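Local structure of sulfatase (Bacteroides fragilis CAG:558, 6USS) at residues T147-A150 against E151-D155; W305-N309 against G310-N314; L344-G347 against K348-Y352; E461-I465 against P466-G470. The protein probably hydrolyses aryl sulfate esters as a calcium-dependent gut bacterial sulfatase, here with its catalytic nucleophile position replaced. The protein carries 1 engineered substitution. All coordinates share one frame; numbering follows the deposited sequence.

Interaction 1 of 4, residues T147-A150 against E151-D155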
loop_
_atom_site.group_PDB
_atom_site.type_symbol
_atom_site.label_atom_id
_atom_site.label_comp_id
_atom_site.label_asym_id
_atom_site.label_seq_id
_atom_site.Cartn_x
_atom_site.Cartn_y
_atom_site.Cartn_z
ATOM N N THR A 147 -11.499 -11.002 1.912
ATOM C CA THR A 147 -11.177 -9.794 2.654
ATOM C C THR A 147 -9.963 -10.071 3.541
ATOM O O THR A 147 -10.016 -10.942 4.420
ATOM C CB THR A 147 -12.384 -9.366 3.481
ATOM O OG1 THR A 147 -13.466 -9.064 2.590
ATOM C CG2 THR A 147 -12.055 -8.143 4.308
ATOM N N SER A 148 -8.876 -9.339 3.296
ATOM C CA SER A 148 -7.588 -9.622 3.911
ATOM C C SER A 148 -7.551 -9.225 5.377
ATOM O O SER A 148 -8.114 -8.203 5.778
ATOM C CB SER A 148 -6.463 -8.899 3.177
ATOM O OG SER A 148 -5.210 -9.231 3.773
ATOM N N LEU A 149 -6.852 -10.040 6.171
ATOM C CA LEU A 149 -6.661 -9.728 7.580
ATOM C C LEU A 149 -5.978 -8.372 7.772
ATOM O O LEU A 149 -6.330 -7.620 8.690
ATOM C CB LEU A 149 -5.859 -10.846 8.238
ATOM C CG LEU A 149 -5.284 -10.648 9.644
ATOM C CD1 LEU A 149 -6.350 -10.455 10.712
ATOM C CD2 LEU A 149 -4.421 -11.830 9.993
ATOM N N ALA A 150 -4.995 -8.043 6.920
ATOM C CA ALA A 150 -4.279 -6.777 7.060
ATOM C C ALA A 150 -5.138 -5.588 6.657
ATOM O O ALA A 150 -4.948 -4.484 7.186
ATOM C CB ALA A 150 -2.996 -6.789 6.226
ATOM N N GLU A 151 -6.055 -5.785 5.702
ATOM C CA GLU A 151 -6.994 -4.730 5.330
ATOM C C GLU A 151 -7.882 -4.345 6.508
ATOM O O GLU A 151 -8.149 -3.158 6.734
ATOM C CB GLU A 151 -7.847 -5.185 4.144
ATOM C CG GLU A 151 -8.594 -4.059 3.414
ATOM C CD GLU A 151 -7.647 -3.109 2.655
ATOM O OE1 GLU A 151 -6.686 -3.606 2.019
ATOM O OE2 GLU A 151 -7.871 -1.872 2.695
ATOM N N ILE A 152 -8.343 -5.332 7.278
ATOM C CA ILE A 152 -9.258 -5.042 8.377
ATOM C C ILE A 152 -8.527 -4.334 9.510
ATOM O O ILE A 152 -9.051 -3.382 10.109
ATOM C CB ILE A 152 -9.939 -6.335 8.857
ATOM C CG1 ILE A 152 -10.737 -6.978 7.724
ATOM C CG2 ILE A 152 -10.876 -6.035 9.989
ATOM C CD1 ILE A 152 -11.353 -8.287 8.145
ATOM N N LEU A 153 -7.308 -4.791 9.820
ATOM C CA LEU A 153 -6.461 -4.073 10.765
ATOM C C LEU A 153 -6.183 -2.655 10.274
ATOM O O LEU A 153 -6.352 -1.686 11.024
ATOM C CB LEU A 153 -5.152 -4.842 10.989
ATOM C CG LEU A 153 -5.269 -6.181 11.722
ATOM C CD1 LEU A 153 -3.947 -6.932 11.737
ATOM C CD2 LEU A 153 -5.753 -5.955 13.129
ATOM N N LYS A 154 -5.768 -2.515 9.007
ATOM C CA LYS A 154 -5.489 -1.195 8.439
ATOM C C LYS A 154 -6.713 -0.288 8.535
ATOM O O LYS A 154 -6.631 0.833 9.053
ATOM C CB LYS A 154 -5.025 -1.347 6.986
ATOM C CG LYS A 154 -4.580 -0.061 6.261
ATOM C CD LYS A 154 -4.626 -0.256 4.719
ATOM C CE LYS A 154 -5.219 0.979 3.989
ATOM N NZ LYS A 154 -4.598 2.330 4.420
ATOM N N ASP A 155 -7.872 -0.782 8.088
ATOM C CA ASP A 155 -9.084 0.026 8.083
ATOM C C ASP A 155 -9.582 0.351 9.485
ATOM O O ASP A 155 -10.395 1.268 9.645
ATOM C CB ASP A 155 -10.184 -0.682 7.290
ATOM C CG ASP A 155 -9.820 -0.886 5.800
ATOM O OD1 ASP A 155 -9.007 -0.115 5.217
ATOM O OD2 ASP A 155 -10.367 -1.842 5.208
#
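I152, L153 and K154 donate their backbone N-H groups to the carbonyls of S148, L149 and A150, so the contact is the first full turn of helix 149-155. The motif is a serine N-cap: S148 sits just before the helix, and its OG accepts a weak, bent bond from A150 N (3.4 Å, 143°). OG stands anti to the S148 backbone N (chi1 -178°), which places it beside the carbonyl carbon, within a weak bond of A150 N; it also bonds to M181 O. K154 N lies 2.8 Å from A150 O, and L153 N to L149 O is nearly straight at 173°. Outside the turn, T147 crosses I152 at about a right angle, its methyl CG2 lying 3.8 Å from I152 CG1. T147 OG1 accepts the backbone N of V399. One turn on, the L149 and L153 side chains approach through their CD1 methyls at 4.4 Å, a loose touch, and helix 383-390 packs against this flank through Y384 and L388, which meet both L149 and I152. The polar flank faces the second subunit: E151, its chain bent at chi2, accepts Q136 NE2 on OE1, which also forms a salt bridge with K154 NZ of the second subunit. The E151 carboxylates of the two subunits also come close, and the salt bridge to K154 of the second subunit probably eases this closeness. On the same helix K154 CB lies 3.1 Å from A150 O, the carbonyl that receives K154 N.

Interaction 2 of 4, residues W305-N309 against G310-N314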
loop_
_atom_site.group_PDB
_atom_site.type_symbol
_atom_site.label_atom_id
_atom_site.label_comp_id
_atom_site.label_asym_id
_atom_site.label_seq_id
_atom_site.Cartn_x
_atom_site.Cartn_y
_atom_site.Cartn_z
ATOM N N TRP A 305 14.404 -4.739 20.811
ATOM C CA TRP A 305 13.891 -3.470 20.311
ATOM C C TRP A 305 12.646 -3.053 21.085
ATOM O O TRP A 305 12.523 -1.893 21.502
ATOM C CB TRP A 305 13.604 -3.537 18.807
ATOM C CG TRP A 305 13.174 -2.197 18.302
ATOM C CD1 TRP A 305 13.975 -1.213 17.778
ATOM C CD2 TRP A 305 11.845 -1.659 18.319
ATOM N NE1 TRP A 305 13.219 -0.108 17.457
ATOM C CE2 TRP A 305 11.909 -0.362 17.775
ATOM C CE3 TRP A 305 10.605 -2.152 18.739
ATOM C CZ2 TRP A 305 10.785 0.444 17.644
ATOM C CZ3 TRP A 305 9.486 -1.346 18.597
ATOM C CH2 TRP A 305 9.586 -0.063 18.057
ATOM N N LEU A 306 11.721 -3.997 21.306
ATOM C CA LEU A 306 10.539 -3.719 22.124
ATOM C C LEU A 306 10.922 -3.261 23.527
ATOM O O LEU A 306 10.365 -2.280 24.038
ATOM C CB LEU A 306 9.638 -4.955 22.208
ATOM C CG LEU A 306 8.854 -5.417 20.976
ATOM C CD1 LEU A 306 8.129 -6.738 21.266
ATOM C CD2 LEU A 306 7.873 -4.342 20.545
ATOM N N ASP A 307 11.845 -3.991 24.179
ATOM C CA ASP A 307 12.283 -3.647 25.534
ATOM C C ASP A 307 12.816 -2.225 25.590
ATOM O O ASP A 307 12.473 -1.463 26.501
ATOM C CB ASP A 307 13.378 -4.605 26.034
ATOM C CG ASP A 307 12.848 -5.980 26.407
ATOM O OD1 ASP A 307 11.695 -6.076 26.884
ATOM O OD2 ASP A 307 13.586 -6.979 26.226
ATOM N N LYS A 308 13.643 -1.844 24.615
ATOM C CA LYS A 308 14.365 -0.582 24.676
ATOM C C LYS A 308 13.553 0.612 24.199
ATOM O O LYS A 308 14.002 1.740 24.401
ATOM C CB LYS A 308 15.684 -0.688 23.884
ATOM C CG LYS A 308 16.787 -1.367 24.713
ATOM C CD LYS A 308 17.380 -2.628 24.048
ATOM C CE LYS A 308 18.154 -2.308 22.753
ATOM N NZ LYS A 308 18.853 -3.504 22.198
ATOM N N ASN A 309 12.381 0.414 23.594
ATOM C CA ASN A 309 11.537 1.528 23.173
ATOM C C ASN A 309 10.232 1.605 23.958
ATOM O O ASN A 309 9.300 2.300 23.539
ATOM C CB ASN A 309 11.241 1.444 21.676
ATOM C CG ASN A 309 12.499 1.540 20.820
ATOM O OD1 ASN A 309 12.869 2.620 20.365
ATOM N ND2 ASN A 309 13.146 0.402 20.579
ATOM N N GLY A 310 10.144 0.910 25.088
ATOM C CA GLY A 310 8.963 0.997 25.929
ATOM C C GLY A 310 7.714 0.363 25.354
ATOM O O GLY A 310 6.607 0.759 25.716
ATOM N N GLU A 311 7.854 -0.626 24.478
ATOM C CA GLU A 311 6.696 -1.205 23.817
ATOM C C GLU A 311 6.381 -2.622 24.285
ATOM O O GLU A 311 5.325 -3.154 23.926
ATOM C CB GLU A 311 6.903 -1.179 22.297
ATOM C CG GLU A 311 7.326 0.183 21.726
ATOM C CD GLU A 311 6.133 1.031 21.288
ATOM O OE1 GLU A 311 6.341 2.108 20.665
ATOM O OE2 GLU A 311 4.982 0.617 21.585
ATOM N N ALA A 312 7.243 -3.225 25.107
ATOM C CA ALA A 312 7.116 -4.642 25.435
ATOM C C ALA A 312 5.828 -4.952 26.195
ATOM O O ALA A 312 5.268 -6.049 26.047
ATOM C CB ALA A 312 8.332 -5.093 26.244
ATOM N N ASP A 313 5.335 -4.010 27.000
ATOM C CA ASP A 313 4.161 -4.290 27.808
ATOM C C ASP A 313 2.867 -4.088 27.048
ATOM O O ASP A 313 1.827 -4.577 27.487
ATOM C CB ASP A 313 4.157 -3.423 29.063
ATOM C CG ASP A 313 5.281 -3.781 30.007
ATOM O OD1 ASP A 313 5.838 -2.869 30.658
ATOM O OD2 ASP A 313 5.625 -4.987 30.079
ATOM N N ASN A 314 2.897 -3.399 25.920
ATOM C CA ASN A 314 1.690 -3.234 25.129
ATOM C C ASN A 314 1.850 -3.830 23.731
ATOM O O ASN A 314 1.276 -3.321 22.763
ATOM C CB ASN A 314 1.290 -1.762 25.062
ATOM C CG ASN A 314 -0.205 -1.578 24.744
ATOM O OD1 ASN A 314 -1.034 -2.465 25.020
ATOM N ND2 ASN A 314 -0.552 -0.429 24.147
#
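E311 folds back on the helix end that precedes it, and its side chain makes successive contacts with L306, N309 and W305. Its CB lies 3.7 Å from L306 CD2, the two side chains crossing at about a right angle. CG, set anti to the E311 carbonyl carbon (chi1 -50°), passes 3.4 Å from N309 O and 4.1 Å from W305 CZ3. There the chain bends at chi2, and the carboxylate runs beside the indole with the two planes only 10° apart; OE2 goes on to a weak hydrogen bond with N35 ND2. The backbone here is the C-terminal end of helix 283-308, turning into the loop before strand 315-321. E311 N closes this end on L306 O (3.0 Å, 161°), and G310 makes the turn with a positive phi, a conformation that favours glycine. N309, the first residue to leave the helix, brings ND2 over one face of the W305 ring, toward the rim. From there ND2 bonds W305 O at 2.6 Å, nearly straight and in the amide plane of N309, while W305 NE1 is taken by N244 OD1 of helix 231-247. A312 CB rests 3.6 Å from D307 OD1.

Interaction 3 of 4, residues L344-G347 against K348-Y352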
loop_
_atom_site.group_PDB
_atom_site.type_symbol
_atom_site.label_atom_id
_atom_site.label_comp_id
_atom_site.label_asym_id
_atom_site.label_seq_id
_atom_site.Cartn_x
_atom_site.Cartn_y
_atom_site.Cartn_z
ATOM N N LEU A 344 7.758 -36.811 15.802
ATOM C CA LEU A 344 6.653 -36.785 14.852
ATOM C C LEU A 344 7.027 -37.543 13.581
ATOM O O LEU A 344 8.203 -37.625 13.215
ATOM C CB LEU A 344 6.258 -35.349 14.511
ATOM C CG LEU A 344 5.966 -34.461 15.711
ATOM C CD1 LEU A 344 5.441 -33.128 15.229
ATOM C CD2 LEU A 344 4.968 -35.153 16.629
ATOM N N ASN A 345 6.011 -38.091 12.904
ATOM C CA ASN A 345 6.222 -38.858 11.678
ATOM C C ASN A 345 6.396 -37.936 10.465
ATOM O O ASN A 345 5.550 -37.074 10.198
ATOM C CB ASN A 345 5.050 -39.815 11.456
ATOM C CG ASN A 345 5.415 -41.004 10.563
ATOM O OD1 ASN A 345 6.234 -40.892 9.655
ATOM N ND2 ASN A 345 4.772 -42.147 10.813
ATOM N N SER A 346 7.491 -38.125 9.738
ATOM C CA SER A 346 7.697 -37.507 8.427
ATOM C C SER A 346 7.784 -35.977 8.613
ATOM O O SER A 346 8.320 -35.478 9.617
ATOM C CB SER A 346 6.616 -38.005 7.468
ATOM O OG SER A 346 6.718 -37.409 6.189
ATOM N N GLY A 347 7.280 -35.198 7.653
ATOM C CA GLY A 347 7.467 -33.766 7.703
ATOM C C GLY A 347 6.770 -33.044 6.577
ATOM O O GLY A 347 5.694 -33.467 6.141
ATOM N N LYS A 348 7.398 -31.977 6.081
ATOM C CA LYS A 348 6.778 -31.110 5.084
ATOM C C LYS A 348 6.170 -31.925 3.951
ATOM O O LYS A 348 6.803 -32.841 3.429
ATOM C CB LYS A 348 7.801 -30.118 4.528
ATOM C CG LYS A 348 7.211 -29.232 3.435
ATOM C CD LYS A 348 8.142 -28.135 3.051
ATOM C CE LYS A 348 7.430 -27.165 2.115
ATOM N NZ LYS A 348 8.292 -26.024 1.774
ATOM N N GLY A 349 4.920 -31.595 3.595
ATOM C CA GLY A 349 4.189 -32.303 2.570
ATOM C C GLY A 349 3.353 -33.467 3.066
ATOM O O GLY A 349 2.502 -33.960 2.317
ATOM N N SER A 350 3.572 -33.920 4.303
ATOM C CA SER A 350 2.866 -35.057 4.876
ATOM C C SER A 350 1.630 -34.610 5.636
ATOM O O SER A 350 1.613 -33.552 6.272
ATOM C CB SER A 350 3.757 -35.850 5.829
ATOM O OG SER A 350 3.128 -37.071 6.169
ATOM N N ALA A 351 0.600 -35.442 5.588
ATOM C CA ALA A 351 -0.533 -35.235 6.473
ATOM C C ALA A 351 -0.262 -35.754 7.879
ATOM O O ALA A 351 -1.061 -35.485 8.786
ATOM C CB ALA A 351 -1.781 -35.894 5.883
ATOM N N TYR A 352 0.844 -36.479 8.075
ATOM C CA TYR A 352 1.275 -36.888 9.402
ATOM C C TYR A 352 1.616 -35.660 10.251
ATOM O O TYR A 352 1.776 -34.545 9.742
ATOM C CB TYR A 352 2.485 -37.821 9.297
ATOM C CG TYR A 352 2.144 -39.205 8.783
ATOM C CD1 TYR A 352 0.823 -39.631 8.744
ATOM C CD2 TYR A 352 3.132 -40.076 8.316
ATOM C CE1 TYR A 352 0.483 -40.889 8.265
ATOM C CE2 TYR A 352 2.802 -41.341 7.839
ATOM C CZ TYR A 352 1.468 -41.739 7.820
ATOM O OH TYR A 352 1.099 -42.982 7.358
#
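N345 lays its amide against the ring of Y352, on the approach to a type II beta turn, G347 to S350, in the loop before helix 353-356. With CG anti to its backbone N (chi1 -157°), the N345 side chain runs alongside Y352, pointing the same way, its CG 3.3 Å from Y352 CD2. Amide and ring planes are inclined by 41°, and ND2 makes weak hydrogen bonds to the carbonyls of G470 and E471. N345 O meanwhile lies 3.3 Å from Y352 CB. Next in sequence, S346 brings CB to the edge of the same ring, and its OG lies 3.4 Å from S350 CB. Both serine hydroxyls, S346 OG and S350 OG, bond to P436 O, tying the two arms of the loop to one carbonyl. G347 then accepts S350 N on its carbonyl, in the carbonyl plane (2.8 Å), and so closes the turn. At its corners, G349 has a positive phi suited to glycine, while K348 stretches its extended chain toward the calcium site and forms a salt bridge with D43, a calcium ligand. Just after the turn, S350 OG accepts Y352 N at 3.0 Å, an ST turn.

Interaction 4 of 4, residues E461-I465 against P466-G470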
loop_
_atom_site.group_PDB
_atom_site.type_symbol
_atom_site.label_atom_id
_atom_site.label_comp_id
_atom_site.label_asym_id
_atom_site.label_seq_id
_atom_site.Cartn_x
_atom_site.Cartn_y
_atom_site.Cartn_z
ATOM N N GLU A 461 -6.235 -44.453 7.229
ATOM C CA GLU A 461 -5.419 -44.643 8.426
ATOM C C GLU A 461 -6.059 -43.893 9.588
ATOM O O GLU A 461 -6.476 -42.737 9.442
ATOM C CB GLU A 461 -3.977 -44.154 8.223
ATOM C CG GLU A 461 -3.187 -44.985 7.240
ATOM C CD GLU A 461 -1.747 -44.523 7.082
ATOM O OE1 GLU A 461 -1.465 -43.325 7.307
ATOM O OE2 GLU A 461 -0.891 -45.365 6.718
ATOM N N LEU A 462 -6.167 -44.563 10.731
ATOM C CA LEU A 462 -6.777 -43.981 11.917
ATOM C C LEU A 462 -5.754 -44.034 13.037
ATOM O O LEU A 462 -5.235 -45.110 13.352
ATOM C CB LEU A 462 -8.053 -44.733 12.298
ATOM C CG LEU A 462 -8.760 -44.255 13.572
ATOM C CD1 LEU A 462 -9.356 -42.908 13.333
ATOM C CD2 LEU A 462 -9.840 -45.217 13.994
ATOM N N PHE A 463 -5.442 -42.883 13.622
ATOM C CA PHE A 463 -4.460 -42.831 14.697
ATOM C C PHE A 463 -5.060 -42.164 15.920
ATOM O O PHE A 463 -5.819 -41.194 15.809
ATOM C CB PHE A 463 -3.186 -42.076 14.286
ATOM C CG PHE A 463 -2.468 -42.672 13.093
ATOM C CD1 PHE A 463 -1.650 -43.782 13.238
ATOM C CD2 PHE A 463 -2.603 -42.107 11.831
ATOM C CE1 PHE A 463 -0.989 -44.326 12.140
ATOM C CE2 PHE A 463 -1.942 -42.638 10.731
ATOM C CZ PHE A 463 -1.138 -43.749 10.883
ATOM N N ASN A 464 -4.707 -42.692 17.081
ATOM C CA ASN A 464 -4.956 -42.037 18.358
ATOM C C ASN A 464 -3.740 -41.175 18.654
ATOM O O ASN A 464 -2.734 -41.667 19.164
ATOM C CB ASN A 464 -5.182 -43.057 19.467
ATOM C CG ASN A 464 -5.863 -42.448 20.669
ATOM O OD1 ASN A 464 -5.290 -41.610 21.370
ATOM N ND2 ASN A 464 -7.100 -42.852 20.908
ATOM N N ILE A 465 -3.839 -39.880 18.337
ATOM C CA ILE A 465 -2.674 -38.998 18.438
ATOM C C ILE A 465 -2.117 -38.929 19.859
ATOM O O ILE A 465 -0.902 -39.105 20.027
ATOM C CB ILE A 465 -3.004 -37.618 17.846
ATOM C CG1 ILE A 465 -3.340 -37.746 16.342
ATOM C CG2 ILE A 465 -1.863 -36.631 18.089
ATOM C CD1 ILE A 465 -2.207 -38.237 15.465
ATOM N N PRO A 466 -2.922 -38.712 20.909
ATOM C CA PRO A 466 -2.321 -38.645 22.256
ATOM C C PRO A 466 -1.689 -39.957 22.711
ATOM O O PRO A 466 -0.800 -39.945 23.570
ATOM C CB PRO A 466 -3.505 -38.247 23.152
ATOM C CG PRO A 466 -4.500 -37.626 22.216
ATOM C CD PRO A 466 -4.362 -38.404 20.948
ATOM N N GLN A 467 -2.114 -41.092 22.160
ATOM C CA GLN A 467 -1.484 -42.371 22.465
ATOM C C GLN A 467 -0.382 -42.760 21.494
ATOM O O GLN A 467 0.418 -43.647 21.813
ATOM C CB GLN A 467 -2.516 -43.500 22.456
ATOM C CG GLN A 467 -3.384 -43.559 23.685
ATOM C CD GLN A 467 -4.525 -44.544 23.502
ATOM O OE1 GLN A 467 -4.357 -45.588 22.845
ATOM N NE2 GLN A 467 -5.697 -44.214 24.053
ATOM N N ASP A 468 -0.322 -42.145 20.317
ATOM C CA ASP A 468 0.582 -42.593 19.264
ATOM C C ASP A 468 1.109 -41.369 18.512
ATOM O O ASP A 468 0.767 -41.109 17.360
ATOM C CB ASP A 468 -0.131 -43.568 18.326
ATOM C CG ASP A 468 0.748 -44.057 17.211
ATOM O OD1 ASP A 468 1.993 -43.976 17.328
ATOM O OD2 ASP A 468 0.179 -44.521 16.200
ATOM N N ILE A 469 1.977 -40.604 19.173
ATOM C CA ILE A 469 2.377 -39.321 18.605
ATOM C C ILE A 469 3.148 -39.525 17.310
ATOM O O ILE A 469 3.092 -38.677 16.412
ATOM C CB ILE A 469 3.175 -38.503 19.640
ATOM C CG1 ILE A 469 3.147 -37.023 19.298
ATOM C CG2 ILE A 469 4.624 -38.994 19.752
ATOM C CD1 ILE A 469 4.099 -36.209 20.162
ATOM N N GLY A 470 3.841 -40.663 17.169
ATOM C CA GLY A 470 4.598 -40.970 15.974
ATOM C C GLY A 470 3.793 -41.547 14.842
ATOM O O GLY A 470 4.348 -41.841 13.778
HETATM O O HOH W 1 -2.534 -45.006 16.831
#
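N464 and Q467 stack their terminal amides where the chain turns after strand 460-464. The planes are 22° apart, N464 CG lies 3.8 Å from Q467 CD, and the two side chains pass at a slant. N464 holds CG anti to its backbone N (chi1 -162°), directing OD1 back over the turn, where it takes a weak bond from Q467 N and lies 3.4 Å from P466 CD. P466 itself stands at about a right angle to both N464 and I465, and packs on the latter through CD and I465 CB. Backbone bonds draw the turn together: D468 N reaches I465 O at 3.1 Å from well above the carbonyl plane, and N464 O receives weak bonds from Q467 N and D468 N. On the other flank D468 meets F463 obliquely, its OD2 3.6 Å from F463 CD1 and its carboxylate turned 63° from the ring. A water joins D468 to the strand, donating to OD2 (2.8 Å) and accepting from N464 N. Further along the loop the same carboxylate takes two more backbone N-H groups, OD1 that of K472 and OD2 that of N473, so several bonds fix its rotation. Strand 460-464 is an edge strand, within the chain, of a four-stranded antiparallel sheet, paired with strand 449-454. From it L462 packs on I482 and V483 of helix 480-496, while I465 and I469 lean on R357 at the start of strand 357-363.

Overall arrangement
Interactions 3 and 4 are neighbours, their centres about 13 Å apart, and they touch directly: Y352 OH lies 2.6 Å from E461 OE1, and Y352 CE1 packs on F463 CE2 at 3.9 Å. Through them the loop around 344-352 is joined to the C-terminal antiparallel sheet. Interaction 3 is also the one at the active site, the K348 side chain lying about 4 Å from the bound calcium ion, whose site includes the engineered C88. Interactions 1, 2 and 4 lie away from that site; the centres of 1 and 2 are about 24 Å apart. Interaction 1, at the subunit interface, is across the chain's centre from interactions 3 and 4, about 32 and 38 Å away between centres.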